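Local coordinates for protein N2152 (Neocallimastix frontalis, PDB 5U22) that probably hydrolyses glycosidic bonds in rare arabinose-containing glycans, as a family 39 glycoside hydrolase built from a TIM barrel and a beta sandwich, at residues Q166-L171 against E178-P183; N191-F196 against R226-L231; S216-V221 against S261-G266. One frame throughout, in Å; residues are numbered along the deposited sequence.

Contact 1 of 3, residues Q166-L171 against E178-P183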
# COMPACT_ATOMS: atom_id res chain seq x y z
N GLN A 166 -10.95 24.37 -7.80
CA GLN A 166 -11.35 25.34 -6.78
C GLN A 166 -10.89 24.90 -5.40
O GLN A 166 -10.48 25.74 -4.59
CB GLN A 166 -12.87 25.54 -6.82
CG GLN A 166 -13.35 26.30 -8.08
CD GLN A 166 -14.87 26.23 -8.27
OE1 GLN A 166 -15.63 26.26 -7.31
NE2 GLN A 166 -15.30 26.12 -9.53
N THR A 167 -10.95 23.61 -5.11
CA THR A 167 -10.53 23.15 -3.80
C THR A 167 -9.01 23.20 -3.68
O THR A 167 -8.46 23.50 -2.61
CB THR A 167 -11.06 21.73 -3.55
OG1 THR A 167 -12.47 21.72 -3.76
CG2 THR A 167 -10.76 21.30 -2.13
N TYR A 168 -8.31 22.89 -4.77
CA TYR A 168 -6.86 23.00 -4.82
C TYR A 168 -6.41 24.42 -4.49
O TYR A 168 -5.52 24.63 -3.67
CB TYR A 168 -6.38 22.58 -6.21
CG TYR A 168 -4.88 22.50 -6.44
CD1 TYR A 168 -4.12 23.65 -6.63
CD2 TYR A 168 -4.25 21.27 -6.53
CE1 TYR A 168 -2.75 23.57 -6.87
CE2 TYR A 168 -2.89 21.18 -6.77
CZ TYR A 168 -2.15 22.33 -6.93
OH TYR A 168 -0.80 22.21 -7.18
N ASP A 169 -7.06 25.42 -5.11
CA ASP A 169 -6.68 26.80 -4.84
C ASP A 169 -6.95 27.16 -3.39
O ASP A 169 -6.17 27.89 -2.77
CB ASP A 169 -7.44 27.76 -5.77
CG ASP A 169 -6.97 27.65 -7.22
OD1 ASP A 169 -5.94 26.99 -7.45
OD2 ASP A 169 -7.64 28.21 -8.11
N LEU A 170 -8.05 26.65 -2.83
CA LEU A 170 -8.34 26.87 -1.42
C LEU A 170 -7.24 26.29 -0.54
O LEU A 170 -6.73 26.96 0.37
CB LEU A 170 -9.70 26.27 -1.07
CG LEU A 170 -9.97 26.24 0.44
CD1 LEU A 170 -10.10 27.66 0.98
CD2 LEU A 170 -11.20 25.42 0.77
N LEU A 171 -6.84 25.04 -0.80
CA LEU A 171 -5.85 24.37 0.03
C LEU A 171 -4.49 25.06 -0.04
O LEU A 171 -3.76 25.11 0.96
CB LEU A 171 -5.72 22.90 -0.39
CG LEU A 171 -6.93 22.05 0.04
CD1 LEU A 171 -6.83 20.64 -0.50
CD2 LEU A 171 -7.05 22.04 1.56
N GLU A 178 1.21 21.86 2.94
CA GLU A 178 0.77 20.47 2.91
C GLU A 178 0.71 19.97 1.47
O GLU A 178 0.44 20.74 0.54
CB GLU A 178 -0.60 20.33 3.59
CG GLU A 178 -1.07 18.89 3.78
CD GLU A 178 -0.08 18.06 4.59
OE1 GLU A 178 -0.21 18.03 5.84
OE2 GLU A 178 0.83 17.45 3.98
N LYS A 179 0.97 18.68 1.30
CA LYS A 179 0.81 18.05 0.00
C LYS A 179 -0.66 17.94 -0.36
O LYS A 179 -1.53 17.79 0.51
CB LYS A 179 1.43 16.66 0.01
CG LYS A 179 2.90 16.65 0.39
CD LYS A 179 3.76 17.03 -0.79
CE LYS A 179 5.24 16.85 -0.49
NZ LYS A 179 5.70 17.84 0.51
N ILE A 180 -0.94 18.01 -1.66
CA ILE A 180 -2.28 17.80 -2.20
C ILE A 180 -2.28 16.50 -3.00
O ILE A 180 -1.41 16.29 -3.87
CB ILE A 180 -2.74 18.99 -3.06
CG1 ILE A 180 -2.87 20.24 -2.18
CG2 ILE A 180 -4.08 18.68 -3.70
CD1 ILE A 180 -3.19 21.52 -2.97
N ILE A 181 -3.25 15.63 -2.74
CA ILE A 181 -3.27 14.26 -3.22
C ILE A 181 -4.50 14.04 -4.08
O ILE A 181 -5.61 14.40 -3.68
CB ILE A 181 -3.27 13.26 -2.05
CG1 ILE A 181 -2.03 13.41 -1.19
CG2 ILE A 181 -3.40 11.81 -2.56
CD1 ILE A 181 -2.14 12.67 0.14
N GLY A 182 -4.32 13.42 -5.24
CA GLY A 182 -5.46 13.01 -6.05
C GLY A 182 -5.03 12.55 -7.42
O GLY A 182 -3.83 12.44 -7.68
N PRO A 183 -5.98 12.30 -8.32
CA PRO A 183 -7.43 12.53 -8.19
C PRO A 183 -8.20 11.37 -7.58
O PRO A 183 -9.42 11.47 -7.50
CB PRO A 183 -7.85 12.75 -9.63
CG PRO A 183 -6.96 11.83 -10.40
CD PRO A 183 -5.63 11.80 -9.66
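Tyr168 and Leu171, about one turn apart on helix 160-174, both meet Ile180 of strand 180-185, in the helix-on-strand packing that forms the outer wall of a TIM barrel. The CA atoms of Tyr168 and Ile180 are 7.4 Å apart, and the two segments bury 170 Å² between them, most of it on the isoleucine.

Taking the helix in order, Tyr168 comes first. Its CG lies anti to the backbone N (chi1 -175°), which swings the ring off the helix so that one face turns to the strand. Ile180 CD1 sits 3.7 Å above the plane of the Tyr168 ring, displaced toward the rim, and its line to the ring centroid leans just 16° from the normal. This is a CH-pi contact. The other branch of Ile180 helps, with CG2 3.8 Å from Tyr168 CD2, so both methyls of Ile180 come to the CD2-CE2 side of the ring, CD1 over the face. At the far end of the ring, Tyr168 OH is hydrogen-bonded by Arg172 NH2 and to Leu206 O, which should restrict ring movement and satisfies a buried hydroxyl.

Leu171 follows, its CB directed at the strand. Ile144, in the loop after the neighbouring strand 139-143, touches the side chains of both Leu171 and Ile180 and extends the apolar layer. The isoleucine reaches the helix because its chain is extended beyond CG1 (chi2 175°), which carries the terminal methyl between both helix residues: Leu171 CB lies 3.9 Å from Ile180 CD1.

Contact 2 of 3, residues N191-F196 against R226-L231; sequences NKMKNF and RSYRNL
Segments 191-196 and 226-231 run in nearly the same direction, their axes 10.5 Å apart at closest approach and crossing at -28°, and they bring Met193 and Lys194 against Tyr228 and Leu231. Such near-parallel neighbours are the outer helices of the TIM barrel, here the pair that flanks strand 209-212.

Met193 supplies the central piece. Its CG enters between two partners, 3.8 Å from Leu231 CD1 and 3.9 Å from Tyr228 CD1, and meets the tyrosine at the ring edge, in plane. The methionine chain then bends at chi2 (62°) and chi3, which keeps the sulfur beside the ring instead of carrying it past. Met193 SD is 5.2 Å from the Tyr228 centroid along a line 72° off the normal: an oblique Met-aromatic contact, without stacking over the face. Beneath it, Met193 and Tyr228 both touch Ile210 of strand 209-212, so the pair belongs to the layer between the helices and the barrel strands.

Leu231 has a second partner in Lys194, whose side chain it meets at about a right angle. The lysine stays extended beyond CG, using its aliphatic part here while the ammonium group leads away from the contact. Leu231 divides its two methyls accordingly: CD1 comes within 3.7 Å of the backbone N of Lys194, and CD2 lies 3.9 Å from Lys194 CB.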
# COMPACT_ATOMS: atom_id res chain seq x y z
N ASN A 191 -6.90 7.32 -20.85
CA ASN A 191 -7.55 8.54 -21.33
C ASN A 191 -8.02 9.40 -20.17
O ASN A 191 -7.88 10.63 -20.20
CB ASN A 191 -8.74 8.19 -22.22
CG ASN A 191 -8.34 7.90 -23.67
OD1 ASN A 191 -7.16 7.91 -24.01
ND2 ASN A 191 -9.33 7.65 -24.51
N LYS A 192 -8.59 8.77 -19.14
CA LYS A 192 -9.09 9.48 -17.97
C LYS A 192 -7.95 10.19 -17.25
O LYS A 192 -8.07 11.37 -16.88
CB LYS A 192 -9.78 8.47 -17.05
CG LYS A 192 -10.32 9.04 -15.75
CD LYS A 192 -11.25 8.03 -15.07
CE LYS A 192 -10.56 6.70 -14.81
NZ LYS A 192 -11.46 5.68 -14.21
N MET A 193 -6.82 9.50 -17.06
CA MET A 193 -5.68 10.11 -16.39
C MET A 193 -5.07 11.23 -17.24
O MET A 193 -4.76 12.31 -16.73
CB MET A 193 -4.62 9.06 -16.08
CG MET A 193 -3.36 9.64 -15.43
SD MET A 193 -3.67 10.42 -13.83
CE MET A 193 -3.77 8.99 -12.77
N LYS A 194 -4.90 10.98 -18.54
CA LYS A 194 -4.33 12.00 -19.41
C LYS A 194 -5.17 13.26 -19.40
O LYS A 194 -4.64 14.37 -19.27
CB LYS A 194 -4.20 11.44 -20.83
CG LYS A 194 -3.56 12.41 -21.84
CD LYS A 194 -3.43 11.75 -23.22
CE LYS A 194 -2.84 12.69 -24.26
NZ LYS A 194 -2.37 11.91 -25.44
N ASN A 195 -6.50 13.11 -19.54
CA ASN A 195 -7.39 14.27 -19.48
C ASN A 195 -7.19 15.05 -18.18
O ASN A 195 -7.12 16.28 -18.18
CB ASN A 195 -8.84 13.82 -19.63
CG ASN A 195 -9.31 13.77 -21.09
OD1 ASN A 195 -8.99 14.66 -21.89
ND2 ASN A 195 -10.08 12.75 -21.44
N PHE A 196 -7.06 14.33 -17.07
CA PHE A 196 -6.85 15.01 -15.79
C PHE A 196 -5.49 15.69 -15.73
O PHE A 196 -5.37 16.81 -15.21
CB PHE A 196 -6.98 14.02 -14.63
CG PHE A 196 -6.58 14.61 -13.32
CD1 PHE A 196 -7.41 15.51 -12.68
CD2 PHE A 196 -5.36 14.30 -12.74
CE1 PHE A 196 -7.06 16.08 -11.48
CE2 PHE A 196 -4.99 14.87 -11.53
CZ PHE A 196 -5.85 15.76 -10.90
N ARG A 226 3.44 1.96 -15.77
CA ARG A 226 4.16 2.28 -16.99
C ARG A 226 3.42 3.32 -17.82
O ARG A 226 4.03 4.26 -18.35
CB ARG A 226 4.42 1.01 -17.81
CG ARG A 226 5.28 -0.02 -17.06
CD ARG A 226 5.74 -1.16 -17.96
NE ARG A 226 4.63 -1.91 -18.57
CZ ARG A 226 4.08 -3.00 -18.04
NH1 ARG A 226 4.51 -3.47 -16.87
NH2 ARG A 226 3.09 -3.61 -18.68
N SER A 227 2.10 3.17 -17.94
CA SER A 227 1.28 4.16 -18.63
C SER A 227 1.41 5.53 -17.97
O SER A 227 1.65 6.54 -18.64
CB SER A 227 -0.18 3.72 -18.66
OG SER A 227 -1.03 4.79 -19.08
N TYR A 228 1.29 5.56 -16.64
CA TYR A 228 1.30 6.84 -15.95
C TYR A 228 2.64 7.55 -16.12
O TYR A 228 2.69 8.74 -16.47
CB TYR A 228 0.94 6.67 -14.47
CG TYR A 228 1.12 7.98 -13.78
CD1 TYR A 228 0.20 9.00 -13.97
CD2 TYR A 228 2.25 8.25 -13.01
CE1 TYR A 228 0.38 10.23 -13.39
CE2 TYR A 228 2.44 9.48 -12.44
CZ TYR A 228 1.50 10.47 -12.64
OH TYR A 228 1.67 11.71 -12.07
N ARG A 229 3.74 6.84 -15.92
CA ARG A 229 5.03 7.50 -16.06
C ARG A 229 5.31 7.92 -17.50
O ARG A 229 5.97 8.94 -17.73
CB ARG A 229 6.14 6.59 -15.52
CG ARG A 229 5.95 6.29 -14.02
CD ARG A 229 7.10 6.83 -13.20
NE ARG A 229 6.93 6.71 -11.75
CZ ARG A 229 7.15 5.60 -11.03
NH1 ARG A 229 7.53 4.46 -11.61
NH2 ARG A 229 6.99 5.63 -9.70
N ASN A 230 4.80 7.17 -18.48
CA ASN A 230 4.92 7.63 -19.87
C ASN A 230 4.07 8.87 -20.13
O ASN A 230 4.48 9.75 -20.89
CB ASN A 230 4.53 6.51 -20.83
CG ASN A 230 5.70 5.61 -21.18
OD1 ASN A 230 6.81 6.09 -21.47
ND2 ASN A 230 5.47 4.31 -21.18
N LEU A 231 2.90 8.97 -19.49
CA LEU A 231 2.10 10.20 -19.62
C LEU A 231 2.84 11.40 -19.05
O LEU A 231 2.85 12.48 -19.66
CB LEU A 231 0.75 10.03 -18.93
CG LEU A 231 -0.37 9.26 -19.62
CD1 LEU A 231 -1.62 9.26 -18.74
CD2 LEU A 231 -0.66 9.83 -21.01

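Contact 3 of 3, residues S216-V221 against S261-G266; sequences SGIDGV and SARFIG
Ile218 fits between Arg263 and Phe264, and each of its side-chain atoms can be assigned a partner. CB stands 4.1 Å from Phe264 CZ. From there CG2 branches to the arginine, 3.7 Å from Arg263 NH1, while CG1, anti to the backbone N (chi1 -161°), runs across the phenylalanine, 3.7 Å from Phe264 CZ. The tip, CD1, lies 3.5 Å above the plane of the Phe264 ring and over its centre, 14° off the normal, a CH-pi contact. The same methyl is 3.5 Å from Arg263 CB and lies over one face of the guanidinium, offset toward its rim. Ile218 opens a type I turn, to Val221, in the loop that follows TIM-barrel strand 209-212, and the contact fastens this loop to helix 258-270. Arg263 is held by a salt bridge from NH2 to Asp249 and a hydrogen bond from NH1 to Lys327 O, which fix the face it offers. With an alanine at Phe264, the Ile218 methyl is likely to lose its aromatic seat and Val221 one of its neighbours, opening a gap under the turn. Val221 CG2 approaches that ring obliquely, 4.3 Å from Phe264 CE1.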
# COMPACT_ATOMS: atom_id res chain seq x y z
N SER A 216 -9.68 -3.48 -8.94
CA SER A 216 -10.51 -3.95 -10.04
C SER A 216 -9.95 -5.18 -10.74
O SER A 216 -10.56 -5.63 -11.72
CB SER A 216 -10.69 -2.84 -11.08
OG SER A 216 -11.26 -1.69 -10.49
N GLY A 217 -8.82 -5.71 -10.29
CA GLY A 217 -8.13 -6.78 -10.99
C GLY A 217 -6.65 -6.48 -11.06
O GLY A 217 -6.26 -5.41 -11.52
N ILE A 218 -5.82 -7.42 -10.61
CA ILE A 218 -4.41 -7.10 -10.43
C ILE A 218 -3.61 -7.16 -11.74
O ILE A 218 -2.53 -6.55 -11.82
CB ILE A 218 -3.81 -8.05 -9.38
CG1 ILE A 218 -2.51 -7.46 -8.82
CG2 ILE A 218 -3.61 -9.45 -9.97
CD1 ILE A 218 -1.87 -8.28 -7.71
N ASP A 219 -4.12 -7.84 -12.77
CA ASP A 219 -3.33 -8.10 -13.98
C ASP A 219 -2.71 -6.82 -14.55
O ASP A 219 -1.54 -6.83 -14.97
CB ASP A 219 -4.22 -8.76 -15.05
CG ASP A 219 -4.85 -10.05 -14.58
OD1 ASP A 219 -5.72 -10.01 -13.68
OD2 ASP A 219 -4.50 -11.11 -15.13
N GLY A 220 -3.47 -5.73 -14.59
CA GLY A 220 -3.05 -4.51 -15.25
C GLY A 220 -2.30 -3.51 -14.39
O GLY A 220 -1.91 -2.45 -14.89
N VAL A 221 -2.07 -3.84 -13.12
CA VAL A 221 -1.50 -2.88 -12.18
C VAL A 221 -0.15 -2.36 -12.68
O VAL A 221 0.08 -1.15 -12.73
CB VAL A 221 -1.37 -3.51 -10.78
CG1 VAL A 221 -0.45 -2.66 -9.89
CG2 VAL A 221 -2.77 -3.66 -10.15
N SER A 261 -1.52 -10.47 -1.42
CA SER A 261 -0.81 -9.26 -1.03
C SER A 261 0.63 -9.26 -1.52
O SER A 261 1.17 -8.20 -1.88
CB SER A 261 -0.85 -9.10 0.49
OG SER A 261 -2.20 -9.10 0.95
N ALA A 262 1.27 -10.43 -1.54
CA ALA A 262 2.66 -10.51 -2.00
C ALA A 262 2.83 -9.88 -3.38
O ALA A 262 3.88 -9.30 -3.66
CB ALA A 262 3.12 -11.96 -2.03
N ARG A 263 1.83 -10.01 -4.24
CA ARG A 263 1.97 -9.51 -5.60
C ARG A 263 1.89 -7.99 -5.65
O ARG A 263 2.63 -7.35 -6.40
CB ARG A 263 0.89 -10.12 -6.49
CG ARG A 263 0.82 -11.63 -6.44
CD ARG A 263 -0.52 -12.13 -7.05
NE ARG A 263 -1.70 -11.58 -6.38
CZ ARG A 263 -2.94 -11.77 -6.81
NH1 ARG A 263 -3.15 -12.51 -7.89
NH2 ARG A 263 -3.97 -11.23 -6.15
N PHE A 264 0.99 -7.39 -4.86
CA PHE A 264 0.93 -5.94 -4.79
C PHE A 264 2.22 -5.37 -4.20
O PHE A 264 2.78 -4.39 -4.70
CB PHE A 264 -0.26 -5.50 -3.94
CG PHE A 264 -1.61 -5.73 -4.60
CD1 PHE A 264 -2.12 -4.81 -5.49
CD2 PHE A 264 -2.36 -6.85 -4.30
CE1 PHE A 264 -3.35 -5.00 -6.09
CE2 PHE A 264 -3.60 -7.06 -4.90
CZ PHE A 264 -4.10 -6.13 -5.80
N ILE A 265 2.69 -5.99 -3.12
CA ILE A 265 3.94 -5.57 -2.51
C ILE A 265 5.07 -5.64 -3.52
O ILE A 265 5.82 -4.67 -3.72
CB ILE A 265 4.23 -6.41 -1.26
CG1 ILE A 265 3.25 -6.06 -0.13
CG2 ILE A 265 5.67 -6.25 -0.82
CD1 ILE A 265 3.22 -7.07 1.00
N GLY A 266 5.22 -6.79 -4.19
CA GLY A 266 6.30 -6.93 -5.15
C GLY A 266 6.24 -5.88 -6.25
O GLY A 266 7.26 -5.27 -6.59

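All three contacts are mainly buried and apolar, but they join different elements of the fold: helix to strand in contact 1, helix to helix in contact 2, loop to helix in contact 3. Contacts 1 and 2 are continuous, since strand 180-185 leads into helix 190-202 and Pro183 CD packs 3.7 Å from Phe196 CE2. Contacts 2 and 3 share helix 221-235, which begins at Val221, yet their nearest atoms stay about 5 Å apart. A methyl over an aromatic face recurs in contacts 1 and 3, whereas contact 2 uses a ring edge and sulfur. Contact 2 alone includes a partly exposed touching residue; contact 3 alone adds a guanidinium face.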